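Local coordinates for bifunctional GH43-CE protein (PDB 6MLY), which probably hydrolyses xylan-derived glycosides, joining a glycoside hydrolase family 43 module to a carbohydrate esterase module in one chain, at residues 25-30 against 274-279; 312-317 against 370-375; 376-381 against 447-452; 454-459 against 474-479. One frame throughout, in Å; residues are numbered along the deposited sequence.

Overall arrangement
Along the chain the contacts run in series from 1 to 4, each closing before the next opens. Contact 1 lies within the family 43 hydrolase module, whereas contacts 3 and 4 belong to the concanavalin A-like module that follows. Their centres are about 9 Å apart and they share a sheet, in which strands 441-449 and 456-462 are neighbours. Contact 2, about 14 Å from contact 1 and 13 Å from contact 3 between centres, uses strand 370-373 of another sheet. D29 O accepts from R373 NE, and Y27 O probably from G376 N, so loop 25-30 is bonded to R373 and to G376, on the short link between strands 370-373 and 378-386, and ties the two modules together.

Contact 1: residues 25-30 against 274-279; sequences VIYADA and GRIPYL. With EDO (1,2-ethanediol), chain F.
P277 faces the loop 25-30 and meets V25, I26, A28 and A30 there, giving it the largest buried area of this contact. Traced round its ring, CB lies near V25 CG2 at 4.2 Å and beside I26 CB. CG, the far corner, comes within 3.6 Å of A30 CB and 3.7 Å of I26 CB. CD then turns to the backbone and stands 3.3 Å from A28 O, with I26 O also close. The ring thus packs on aliphatic groups of V25, I26 and A30, and its CD also lies against backbone carbonyl oxygens. Next to it, I276 places CD1 over one face of the Y27 ring, 4.0 Å from CE2.

R275 supplies the polar link through its backbone. Its N donates to D29 OD1 at 2.9 Å, on the anti side of the carboxylate, and its O accepts from A30 N at 3.1 Å. Because D29 CG lies anti to the backbone N (chi1 -170°), OD1 can reach across, while OD2 is taken by G486 N. At the far end of the R275 side chain, NH1 and NH2 both donate to O1 of an ethanediol in the guanidinium plane, R275 NH1 at 2.8 Å; D32 also binds this molecule, probably a crystallisation additive. The N-terminal loop therefore lies along the outermost strand of the sheet 250-282, consistent with the meeting of chain ends in the five-bladed beta-propeller of family 43.

Contact 2: residues 312-317 against 370-375; sequences GIVASD and LTQRTI
V314 and Q372 hold the centre of this contact, where V314 is the residue most deeply covered. Its two methyls divide the work: CG1 stands 3.3 Å from R373 O, while CG2 meets I375 CG2 at 3.5 Å, the two side chains crossing at a slant. Alongside, the Q372 amide forms two bonds with the backbone of a single residue. OE1 accepts from A315 N at 2.9 Å in the carbonyl plane, on a lone pair, and NE2 donates to A315 O at 2.7 Å, with that oxygen only 13° from the amide plane. Both bonds fix the flip of the amide. Q372 belongs to strand 370-373 of a concanavalin A-like beta-sandwich, and its side chain also touches F508 in the other sheet, so the loop 312-317 is bonded where the two sheets face each other. Replacing Q372 by alanine would probably leave the N and O of A315 without these two partners and open a gap beside F508. The fit is slacker at I313, whose CG2 meets, across this contact, only the R373 side chain, with NH1 at 3.7 Å; R373 NE donates elsewhere, to D29 O. Toward solvent, A315 is partly exposed and its CB points away from the strand, with S316 exposed beyond it.

Contact 3: residues 376-381 against 447-452; sequences GPVCTG and ECDFRN
With chi1 at -60°, V378 sets CG1 anti to its carbonyl carbon and over one face of the R451 guanidinium, 3.6 Å from R451 CG. On the other side of the sheet, C379 SG sits between its backbone N and carbonyl carbon (chi1 70°), which brings it to 3.5 Å from C448 CB and to the edge of the F450 ring. R451 is steadied by D449: NE forms a salt bridge with OD1 at 2.7 Å, and D516 takes NH2 in a second one. D449 OD1 also accepts a hydrogen bond from the backbone N of R451, which comes from above the carboxylate plane, an Asx turn. The backbones form an antiparallel ladder, 168° between strand directions, in a sheet of the concanavalin A-like sandwich; C379 and C448 make its hydrogen-bonded pair, with C448 N reaching C379 O at 2.9 Å. T380 OG1 donates to the same oxygen at 2.7 Å from the opposite face of its plane and lies 3.5 Å from E447 CG. A valine in place of T380 would probably deprive C379 O of that second donor. E447 directs its carboxylate to Y460 and S515. Past the strand end, F450 N bonds to P377 O at 3.1 Å, beside the cis peptide preceding P377.

Contact 4: residues 454-459 against 474-479; sequences VDKGYF and VLKMQY
G457 and L475 form an antiparallel hydrogen-bonded pair, in which L475 N to G457 O measures 2.9 Å and is nearly straight (173°) while the return bond from G457 N to L475 O is the same length but more bent, its donor tilted 30° from the carbonyl plane; further along, M477 N gives D455 O only a weak bond, past an inverse gamma turn centred on K476. Among the side chains, V474 CG2 is the busiest, lying 3.4 Å from Y458 CE1 and 3.5 Å from K456 CB. Its chi1 of 70° holds CG2 anti to the backbone N, directed at those two residues. On the opposite face of the sheet L475 CB comes to the edge of the F459 ring, 3.9 Å from CE1, and L400 touches both residues. The K456 and K476 chains run side by side, CG of K456 being 3.7 Å from CD of K476. Their charged ends diverge: the two NZ atoms stay 6.0 Å apart, and K456 NZ is bonded to E520 O. M477 CB rests near D455 O, and its side chain also touches C448 and L400. D455 and K456 both face D449 in a G1 beta bulge, beside which strands 456-462 and 469-476 form a beta hairpin along an edge of the concanavalin A-like sandwich.

Contact 1: residues 25-30 against 274-279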
loop_
_atom_site.group_PDB
_atom_site.type_symbol
_atom_site.label_atom_id
_atom_site.label_comp_id
_atom_site.label_asym_id
_atom_site.label_seq_id
_atom_site.Cartn_x
_atom_site.Cartn_y
_atom_site.Cartn_z
ATOM N N VAL A 25 -4.533 -21.499 0.357
ATOM C CA VAL A 25 -3.902 -22.260 -0.727
ATOM C C VAL A 25 -3.589 -21.330 -1.905
ATOM O O VAL A 25 -2.681 -21.615 -2.689
ATOM C CB VAL A 25 -4.779 -23.447 -1.174
ATOM C CG1 VAL A 25 -4.964 -24.453 -0.048
ATOM C CG2 VAL A 25 -6.126 -22.999 -1.729
ATOM N N ILE A 26 -4.379 -20.257 -2.040
ATOM C CA ILE A 26 -4.069 -19.136 -2.931
ATOM C C ILE A 26 -4.190 -17.832 -2.132
ATOM O O ILE A 26 -5.298 -17.390 -1.832
ATOM C CB ILE A 26 -4.992 -19.119 -4.168
ATOM C CG1 ILE A 26 -4.847 -20.388 -5.014
ATOM C CG2 ILE A 26 -4.753 -17.852 -4.988
ATOM C CD1 ILE A 26 -5.777 -20.448 -6.202
ATOM N N TYR A 27 -3.050 -17.214 -1.806
ATOM C CA TYR A 27 -3.057 -15.921 -1.139
ATOM C C TYR A 27 -3.156 -14.821 -2.205
ATOM O O TYR A 27 -2.183 -14.108 -2.466
ATOM C CB TYR A 27 -1.819 -15.762 -0.251
ATOM C CG TYR A 27 -2.026 -14.920 0.984
ATOM C CD1 TYR A 27 -1.418 -15.258 2.183
ATOM C CD2 TYR A 27 -2.845 -13.800 0.971
ATOM C CE1 TYR A 27 -1.599 -14.498 3.328
ATOM C CE2 TYR A 27 -3.040 -13.031 2.108
ATOM C CZ TYR A 27 -2.411 -13.377 3.290
ATOM O OH TYR A 27 -2.590 -12.610 4.405
ATOM N N ALA A 28 -4.341 -14.707 -2.817
ATOM C CA ALA A 28 -4.603 -13.737 -3.884
ATOM C C ALA A 28 -6.093 -13.741 -4.239
ATOM O O ALA A 28 -6.825 -14.665 -3.888
ATOM C CB ALA A 28 -3.763 -14.045 -5.100
ATOM N N ASP A 29 -6.506 -12.699 -4.965
ATOM C CA ASP A 29 -7.896 -12.402 -5.256
ATOM C C ASP A 29 -8.392 -13.355 -6.353
ATOM O O ASP A 29 -8.214 -13.097 -7.545
ATOM C CB ASP A 29 -8.040 -10.924 -5.627
ATOM C CG ASP A 29 -9.466 -10.413 -5.725
ATOM O OD1 ASP A 29 -10.264 -10.689 -4.805
ATOM O OD2 ASP A 29 -9.759 -9.722 -6.718
ATOM N N ALA A 30 -8.992 -14.471 -5.918
ATOM C CA ALA A 30 -9.639 -15.452 -6.784
ATOM C C ALA A 30 -11.031 -15.744 -6.232
ATOM O O ALA A 30 -11.282 -16.827 -5.710
ATOM C CB ALA A 30 -8.801 -16.705 -6.869
ATOM N N GLY A 274 -7.586 -8.817 -1.273
ATOM C CA GLY A 274 -8.864 -9.173 -1.900
ATOM C C GLY A 274 -9.577 -10.306 -1.174
ATOM O O GLY A 274 -9.708 -10.284 0.054
ATOM N N ARG A 275 -10.044 -11.287 -1.960
ATOM C CA ARG A 275 -10.875 -12.415 -1.496
ATOM C C ARG A 275 -10.199 -13.730 -1.917
ATOM O O ARG A 275 -10.164 -14.067 -3.099
ATOM C CB ARG A 275 -12.297 -12.255 -2.044
ATOM C CG ARG A 275 -12.909 -10.887 -1.771
ATOM C CD ARG A 275 -14.402 -10.809 -2.047
ATOM N NE ARG A 275 -14.715 -10.543 -3.447
ATOM C CZ ARG A 275 -15.857 -10.876 -4.047
ATOM N NH1 ARG A 275 -16.813 -11.487 -3.369
ATOM N NH2 ARG A 275 -16.034 -10.609 -5.328
ATOM N N ILE A 276 -9.658 -14.457 -0.929
ATOM C CA ILE A 276 -8.576 -15.430 -1.142
ATOM C C ILE A 276 -9.099 -16.848 -0.906
ATOM O O ILE A 276 -9.717 -17.120 0.119
ATOM C CB ILE A 276 -7.347 -15.092 -0.259
ATOM C CG1 ILE A 276 -7.677 -15.035 1.234
ATOM C CG2 ILE A 276 -6.686 -13.794 -0.702
ATOM C CD1 ILE A 276 -6.464 -15.160 2.120
ATOM N N PRO A 277 -8.908 -17.781 -1.870
ATOM C CA PRO A 277 -9.287 -19.187 -1.702
ATOM C C PRO A 277 -8.811 -19.912 -0.431
ATOM O O PRO A 277 -7.664 -19.729 0.008
ATOM C CB PRO A 277 -8.624 -19.846 -2.918
ATOM C CG PRO A 277 -8.707 -18.785 -3.982
ATOM C CD PRO A 277 -8.414 -17.506 -3.229
ATOM N N TYR A 278 -9.718 -20.738 0.117
ATOM C CA TYR A 278 -9.515 -21.588 1.293
ATOM C C TYR A 278 -10.006 -23.009 0.976
ATOM O O TYR A 278 -11.071 -23.183 0.378
ATOM C CB TYR A 278 -10.293 -21.052 2.499
ATOM C CG TYR A 278 -9.583 -20.018 3.338
ATOM C CD1 TYR A 278 -9.154 -18.820 2.791
ATOM C CD2 TYR A 278 -9.369 -20.219 4.695
ATOM C CE1 TYR A 278 -8.513 -17.862 3.560
ATOM C CE2 TYR A 278 -8.727 -19.271 5.478
ATOM C CZ TYR A 278 -8.295 -18.087 4.908
ATOM O OH TYR A 278 -7.665 -17.143 5.665
ATOM N N LEU A 279 -9.226 -24.014 1.391
ATOM C CA LEU A 279 -9.614 -25.417 1.320
ATOM C C LEU A 279 -9.736 -25.976 2.744
ATOM O O LEU A 279 -8.808 -25.852 3.541
ATOM C CB LEU A 279 -8.567 -26.185 0.506
ATOM C CG LEU A 279 -8.627 -25.983 -1.007
ATOM C CD1 LEU A 279 -7.497 -26.725 -1.704
ATOM C CD2 LEU A 279 -9.969 -26.432 -1.563
HETATM C C1 EDO F . -19.747 -11.349 -5.372
HETATM O O1 EDO F . -18.552 -12.133 -5.471
HETATM C C2 EDO F . -20.112 -10.852 -6.763
HETATM O O2 EDO F . -20.279 -11.979 -7.636
#

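Contact 2: residues 312-317 against 370-375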
loop_
_atom_site.group_PDB
_atom_site.type_symbol
_atom_site.label_atom_id
_atom_site.label_comp_id
_atom_site.label_asym_id
_atom_site.label_seq_id
_atom_site.Cartn_x
_atom_site.Cartn_y
_atom_site.Cartn_z
ATOM N N GLY A 312 2.283 -18.971 -11.721
ATOM C CA GLY A 312 0.951 -19.532 -12.032
ATOM C C GLY A 312 -0.132 -18.468 -12.170
ATOM O O GLY A 312 -0.887 -18.464 -13.150
ATOM N N ILE A 313 -0.202 -17.570 -11.177
ATOM C CA ILE A 313 -1.257 -16.548 -11.052
ATOM C C ILE A 313 -0.694 -15.157 -11.381
ATOM O O ILE A 313 -1.427 -14.285 -11.859
ATOM C CB ILE A 313 -1.866 -16.573 -9.636
ATOM C CG1 ILE A 313 -2.091 -17.997 -9.114
ATOM C CG2 ILE A 313 -3.139 -15.739 -9.583
ATOM C CD1 ILE A 313 -3.146 -18.769 -9.856
ATOM N N VAL A 314 0.589 -14.944 -11.061
ATOM C CA VAL A 314 1.346 -13.712 -11.388
ATOM C C VAL A 314 2.742 -14.126 -11.857
ATOM O O VAL A 314 3.353 -15.004 -11.259
ATOM C CB VAL A 314 1.439 -12.750 -10.189
ATOM C CG1 VAL A 314 0.091 -12.152 -9.827
ATOM C CG2 VAL A 314 2.067 -13.411 -8.972
ATOM N N ALA A 315 3.229 -13.495 -12.929
ATOM C CA ALA A 315 4.560 -13.778 -13.454
ATOM C C ALA A 315 5.217 -12.486 -13.954
ATOM O O ALA A 315 4.522 -11.540 -14.337
ATOM C CB ALA A 315 4.464 -14.811 -14.544
ATOM N N SER A 316 6.559 -12.458 -13.927
ATOM C CA SER A 316 7.363 -11.400 -14.556
ATOM C C SER A 316 7.236 -11.522 -16.077
ATOM O O SER A 316 6.918 -12.605 -16.575
ATOM C CB SER A 316 8.813 -11.484 -14.135
ATOM O OG SER A 316 8.949 -11.365 -12.727
ATOM N N ASP A 317 7.483 -10.419 -16.797
ATOM C CA ASP A 317 7.445 -10.403 -18.260
ATOM C C ASP A 317 8.568 -9.509 -18.789
ATOM O O ASP A 317 8.584 -8.314 -18.524
ATOM C CB ASP A 317 6.092 -9.916 -18.790
ATOM C CG ASP A 317 5.721 -10.447 -20.170
ATOM O OD1 ASP A 317 6.604 -11.015 -20.852
ATOM O OD2 ASP A 317 4.544 -10.299 -20.554
ATOM N N LEU A 370 -2.778 -1.968 -17.804
ATOM C CA LEU A 370 -2.409 -3.393 -17.846
ATOM C C LEU A 370 -2.117 -3.881 -16.422
ATOM O O LEU A 370 -1.439 -3.190 -15.680
ATOM C CB LEU A 370 -1.172 -3.526 -18.740
ATOM C CG LEU A 370 -0.734 -4.950 -19.073
ATOM C CD1 LEU A 370 -1.750 -5.641 -19.972
ATOM C CD2 LEU A 370 0.644 -4.956 -19.717
ATOM N N THR A 371 -2.619 -5.068 -16.047
ATOM C CA THR A 371 -2.629 -5.466 -14.631
ATOM C C THR A 371 -2.347 -6.959 -14.417
ATOM O O THR A 371 -2.675 -7.797 -15.249
ATOM C CB THR A 371 -3.982 -5.154 -13.983
ATOM O OG1 THR A 371 -4.892 -6.174 -14.390
ATOM C CG2 THR A 371 -4.520 -3.788 -14.349
ATOM N N GLN A 372 -1.739 -7.251 -13.261
ATOM C CA GLN A 372 -1.712 -8.561 -12.623
ATOM C C GLN A 372 -2.234 -8.398 -11.189
ATOM O O GLN A 372 -2.411 -7.280 -10.718
ATOM C CB GLN A 372 -0.301 -9.148 -12.610
ATOM C CG GLN A 372 0.303 -9.331 -13.994
ATOM C CD GLN A 372 1.497 -10.255 -13.998
ATOM O OE1 GLN A 372 1.683 -11.075 -13.100
ATOM N NE2 GLN A 372 2.310 -10.150 -15.034
ATOM N N ARG A 373 -2.479 -9.518 -10.502
ATOM C CA ARG A 373 -2.971 -9.507 -9.120
ATOM C C ARG A 373 -1.816 -9.104 -8.187
ATOM O O ARG A 373 -0.647 -9.218 -8.552
ATOM C CB ARG A 373 -3.556 -10.878 -8.747
ATOM C CG ARG A 373 -4.811 -11.267 -9.517
ATOM C CD ARG A 373 -5.271 -12.687 -9.221
ATOM N NE ARG A 373 -6.504 -13.057 -9.915
ATOM C CZ ARG A 373 -6.570 -13.536 -11.156
ATOM N NH1 ARG A 373 -5.473 -13.912 -11.787
ATOM N NH2 ARG A 373 -7.736 -13.627 -11.771
ATOM N N THR A 374 -2.155 -8.595 -6.999
ATOM C CA THR A 374 -1.217 -8.547 -5.890
ATOM C C THR A 374 -1.302 -9.878 -5.147
ATOM O O THR A 374 -2.326 -10.551 -5.208
ATOM C CB THR A 374 -1.498 -7.370 -4.950
ATOM O OG1 THR A 374 -2.863 -7.420 -4.541
ATOM C CG2 THR A 374 -1.202 -6.028 -5.586
ATOM N N ILE A 375 -0.222 -10.256 -4.462
ATOM C CA ILE A 375 -0.160 -11.543 -3.789
ATOM C C ILE A 375 0.245 -11.325 -2.331
ATOM O O ILE A 375 0.928 -10.357 -2.017
ATOM C CB ILE A 375 0.797 -12.497 -4.529
ATOM C CG1 ILE A 375 2.256 -12.041 -4.456
ATOM C CG2 ILE A 375 0.344 -12.684 -5.969
ATOM C CD1 ILE A 375 3.226 -12.985 -5.128
#

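Contact 3: residues 376-381 against 447-452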
loop_
_atom_site.group_PDB
_atom_site.type_symbol
_atom_site.label_atom_id
_atom_site.label_comp_id
_atom_site.label_asym_id
_atom_site.label_seq_id
_atom_site.Cartn_x
_atom_site.Cartn_y
_atom_site.Cartn_z
ATOM N N GLY A 376 -0.188 -12.243 -1.460
ATOM C CA GLY A 376 0.159 -12.231 -0.041
ATOM C C GLY A 376 1.159 -13.333 0.309
ATOM O O GLY A 376 1.379 -14.249 -0.484
ATOM N N PRO A 377 1.752 -13.250 1.508
ATOM C CA PRO A 377 1.455 -12.227 2.503
ATOM C C PRO A 377 2.095 -10.856 2.218
ATOM O O PRO A 377 1.577 -9.836 2.678
ATOM C CB PRO A 377 2.016 -12.809 3.809
ATOM C CG PRO A 377 3.170 -13.662 3.353
ATOM C CD PRO A 377 2.693 -14.247 2.041
ATOM N N VAL A 378 3.212 -10.852 1.478
ATOM C CA VAL A 378 3.884 -9.629 0.999
ATOM C C VAL A 378 4.167 -9.787 -0.497
ATOM O O VAL A 378 4.189 -10.913 -1.012
ATOM C CB VAL A 378 5.194 -9.346 1.757
ATOM C CG1 VAL A 378 4.957 -9.151 3.247
ATOM C CG2 VAL A 378 6.242 -10.426 1.508
ATOM N N CYS A 379 4.392 -8.661 -1.178
ATOM C CA CYS A 379 4.837 -8.686 -2.565
ATOM C C CYS A 379 5.485 -7.351 -2.955
ATOM O O CYS A 379 5.435 -6.354 -2.214
ATOM C CB CYS A 379 3.694 -9.023 -3.521
ATOM S SG CYS A 379 2.441 -7.722 -3.691
ATOM N N THR A 380 6.111 -7.372 -4.135
ATOM C CA THR A 380 6.782 -6.242 -4.700
ATOM C C THR A 380 6.750 -6.372 -6.226
ATOM O O THR A 380 7.254 -7.347 -6.766
ATOM C CB THR A 380 8.204 -6.143 -4.132
ATOM O OG1 THR A 380 8.086 -5.910 -2.727
ATOM C CG2 THR A 380 9.036 -5.055 -4.777
ATOM N N GLY A 381 6.143 -5.382 -6.891
ATOM C CA GLY A 381 6.209 -5.222 -8.343
ATOM C C GLY A 381 7.281 -4.223 -8.743
ATOM O O GLY A 381 7.704 -3.422 -7.920
ATOM N N GLU A 447 5.759 -1.790 -3.286
ATOM C CA GLU A 447 5.740 -2.837 -2.265
ATOM C C GLU A 447 4.341 -2.913 -1.644
ATOM O O GLU A 447 3.600 -1.929 -1.645
ATOM C CB GLU A 447 6.775 -2.561 -1.172
ATOM C CG GLU A 447 8.211 -2.528 -1.672
ATOM C CD GLU A 447 9.256 -2.597 -0.571
ATOM O OE1 GLU A 447 9.259 -1.690 0.292
ATOM O OE2 GLU A 447 10.050 -3.567 -0.571
ATOM N N CYS A 448 4.008 -4.099 -1.119
ATOM C CA CYS A 448 2.727 -4.383 -0.470
ATOM C C CYS A 448 2.964 -5.213 0.797
ATOM O O CYS A 448 3.576 -6.286 0.736
ATOM C CB CYS A 448 1.793 -5.174 -1.383
ATOM S SG CYS A 448 1.205 -4.257 -2.838
ATOM N N ASP A 449 2.477 -4.705 1.934
ATOM C CA ASP A 449 2.475 -5.451 3.187
ATOM C C ASP A 449 1.019 -5.707 3.585
ATOM O O ASP A 449 0.322 -4.793 4.041
ATOM C CB ASP A 449 3.250 -4.737 4.303
ATOM C CG ASP A 449 3.554 -5.638 5.492
ATOM O OD1 ASP A 449 3.462 -6.868 5.324
ATOM O OD2 ASP A 449 3.872 -5.115 6.577
ATOM N N PHE A 450 0.576 -6.950 3.365
ATOM C CA PHE A 450 -0.734 -7.430 3.781
ATOM C C PHE A 450 -0.617 -8.163 5.127
ATOM O O PHE A 450 -1.629 -8.417 5.768
ATOM C CB PHE A 450 -1.347 -8.314 2.689
ATOM C CG PHE A 450 -1.485 -7.644 1.340
ATOM C CD1 PHE A 450 -2.442 -6.659 1.127
ATOM C CD2 PHE A 450 -0.656 -7.988 0.281
ATOM C CE1 PHE A 450 -2.569 -6.039 -0.109
ATOM C CE2 PHE A 450 -0.786 -7.368 -0.954
ATOM C CZ PHE A 450 -1.739 -6.393 -1.146
ATOM N N ARG A 451 0.617 -8.471 5.558
ATOM C CA ARG A 451 0.882 -9.183 6.824
ATOM C C ARG A 451 -0.056 -8.651 7.914
ATOM O O ARG A 451 0.039 -7.489 8.301
ATOM C CB ARG A 451 2.334 -9.001 7.287
ATOM C CG ARG A 451 3.374 -9.723 6.439
ATOM C CD ARG A 451 4.815 -9.513 6.885
ATOM N NE ARG A 451 5.200 -8.107 6.950
ATOM C CZ ARG A 451 6.360 -7.614 6.532
ATOM N NH1 ARG A 451 7.295 -8.415 6.053
ATOM N NH2 ARG A 451 6.570 -6.313 6.581
ATOM N N ASN A 452 -0.965 -9.511 8.385
ATOM C CA ASN A 452 -1.923 -9.167 9.442
ATOM C C ASN A 452 -2.694 -7.900 9.038
ATOM O O ASN A 452 -2.972 -7.036 9.866
ATOM C CB ASN A 452 -1.230 -9.035 10.805
ATOM C CG ASN A 452 -0.686 -10.347 11.335
ATOM O OD1 ASN A 452 -0.889 -10.684 12.500
ATOM N ND2 ASN A 452 0.006 -11.099 10.491
#

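Contact 4: residues 454-459 against 474-479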
loop_
_atom_site.group_PDB
_atom_site.type_symbol
_atom_site.label_atom_id
_atom_site.label_comp_id
_atom_site.label_asym_id
_atom_site.label_seq_id
_atom_site.Cartn_x
_atom_site.Cartn_y
_atom_site.Cartn_z
ATOM N N VAL A 454 -2.138 -5.157 7.572
ATOM C CA VAL A 454 -1.605 -3.801 7.779
ATOM C C VAL A 454 -1.917 -2.970 6.521
ATOM O O VAL A 454 -2.239 -1.786 6.627
ATOM C CB VAL A 454 -0.105 -3.785 8.153
ATOM C CG1 VAL A 454 0.160 -4.529 9.457
ATOM C CG2 VAL A 454 0.797 -4.308 7.042
ATOM N N ASP A 455 -1.838 -3.616 5.348
ATOM C CA ASP A 455 -2.414 -3.129 4.089
ATOM C C ASP A 455 -1.842 -1.756 3.740
ATOM O O ASP A 455 -2.572 -0.761 3.737
ATOM C CB ASP A 455 -3.942 -3.049 4.159
ATOM C CG ASP A 455 -4.646 -4.396 4.175
ATOM O OD1 ASP A 455 -3.947 -5.429 4.186
ATOM O OD2 ASP A 455 -5.889 -4.395 4.173
ATOM N N LYS A 456 -0.540 -1.730 3.443
ATOM C CA LYS A 456 0.189 -0.498 3.154
ATOM C C LYS A 456 1.035 -0.703 1.892
ATOM O O LYS A 456 1.656 -1.759 1.721
ATOM C CB LYS A 456 1.064 -0.100 4.350
ATOM C CG LYS A 456 0.309 0.244 5.630
ATOM C CD LYS A 456 1.189 0.714 6.773
ATOM C CE LYS A 456 2.182 -0.331 7.241
ATOM N NZ LYS A 456 2.669 -0.045 8.610
ATOM N N GLY A 457 1.044 0.313 1.019
ATOM C CA GLY A 457 1.816 0.310 -0.221
ATOM C C GLY A 457 2.895 1.381 -0.207
ATOM O O GLY A 457 2.589 2.572 -0.090
ATOM N N TYR A 458 4.159 0.946 -0.308
ATOM C CA TYR A 458 5.313 1.840 -0.421
ATOM C C TYR A 458 5.744 1.921 -1.892
ATOM O O TYR A 458 5.905 0.892 -2.550
ATOM C CB TYR A 458 6.491 1.343 0.427
ATOM C CG TYR A 458 6.142 0.849 1.809
ATOM C CD1 TYR A 458 5.438 1.640 2.705
ATOM C CD2 TYR A 458 6.545 -0.409 2.234
ATOM C CE1 TYR A 458 5.125 1.185 3.979
ATOM C CE2 TYR A 458 6.240 -0.879 3.502
ATOM C CZ TYR A 458 5.527 -0.081 4.379
ATOM O OH TYR A 458 5.234 -0.557 5.626
ATOM N N PHE A 459 5.945 3.148 -2.385
ATOM C CA PHE A 459 6.435 3.390 -3.742
ATOM C C PHE A 459 7.879 3.900 -3.700
ATOM O O PHE A 459 8.263 4.624 -2.779
ATOM C CB PHE A 459 5.542 4.397 -4.466
ATOM C CG PHE A 459 4.118 3.938 -4.643
ATOM C CD1 PHE A 459 3.157 4.229 -3.688
ATOM C CD2 PHE A 459 3.740 3.206 -5.759
ATOM C CE1 PHE A 459 1.847 3.801 -3.853
ATOM C CE2 PHE A 459 2.430 2.781 -5.920
ATOM C CZ PHE A 459 1.484 3.079 -4.966
ATOM N N VAL A 474 2.963 6.640 2.290
ATOM C CA VAL A 474 2.427 5.279 2.228
ATOM C C VAL A 474 0.981 5.354 1.727
ATOM O O VAL A 474 0.247 6.289 2.058
ATOM C CB VAL A 474 2.508 4.576 3.599
ATOM C CG1 VAL A 474 1.532 5.161 4.613
ATOM C CG2 VAL A 474 2.299 3.078 3.486
ATOM N N LEU A 475 0.588 4.351 0.933
ATOM C CA LEU A 475 -0.789 4.187 0.473
ATOM C C LEU A 475 -1.526 3.238 1.424
ATOM O O LEU A 475 -1.340 2.018 1.346
ATOM C CB LEU A 475 -0.780 3.632 -0.955
ATOM C CG LEU A 475 -2.158 3.371 -1.563
ATOM C CD1 LEU A 475 -2.859 4.684 -1.872
ATOM C CD2 LEU A 475 -2.056 2.505 -2.810
ATOM N N LYS A 476 -2.357 3.801 2.311
ATOM C CA LYS A 476 -3.225 3.002 3.187
ATOM C C LYS A 476 -4.342 2.373 2.344
ATOM O O LYS A 476 -5.426 2.943 2.212
ATOM C CB LYS A 476 -3.810 3.845 4.327
ATOM C CG LYS A 476 -2.812 4.306 5.381
ATOM C CD LYS A 476 -1.936 3.198 5.927
ATOM C CE LYS A 476 -1.186 3.597 7.182
ATOM N NZ LYS A 476 -2.075 3.683 8.366
ATOM N N MET A 477 -4.047 1.198 1.777
ATOM C CA MET A 477 -4.971 0.461 0.926
ATOM C C MET A 477 -6.252 0.150 1.716
ATOM O O MET A 477 -6.176 -0.280 2.866
ATOM C CB MET A 477 -4.339 -0.855 0.454
ATOM C CG MET A 477 -3.205 -0.673 -0.539
ATOM S SD MET A 477 -2.119 -2.148 -0.639
ATOM C CE MET A 477 -1.786 -2.124 -2.424
ATOM N N GLN A 478 -7.414 0.397 1.097
ATOM C CA GLN A 478 -8.704 -0.047 1.631
ATOM C C GLN A 478 -9.471 -0.809 0.538
ATOM O O GLN A 478 -9.499 -0.396 -0.636
ATOM C CB GLN A 478 -9.530 1.125 2.171
ATOM C CG GLN A 478 -10.704 0.671 3.040
ATOM C CD GLN A 478 -11.766 1.720 3.278
ATOM O OE1 GLN A 478 -11.583 2.908 3.017
ATOM N NE2 GLN A 478 -12.905 1.277 3.786
ATOM N N TYR A 479 -10.093 -1.925 0.942
ATOM C CA TYR A 479 -10.889 -2.758 0.062
ATOM C C TYR A 479 -12.297 -2.159 -0.058
ATOM O O TYR A 479 -13.198 -2.509 0.704
ATOM C CB TYR A 479 -10.919 -4.199 0.579
ATOM C CG TYR A 479 -11.627 -5.161 -0.340
ATOM C CD1 TYR A 479 -10.997 -5.662 -1.468
ATOM C CD2 TYR A 479 -12.935 -5.558 -0.096
ATOM C CE1 TYR A 479 -11.643 -6.537 -2.323
ATOM C CE2 TYR A 479 -13.596 -6.432 -0.942
ATOM C CZ TYR A 479 -12.946 -6.926 -2.060
ATOM O OH TYR A 479 -13.580 -7.787 -2.911
#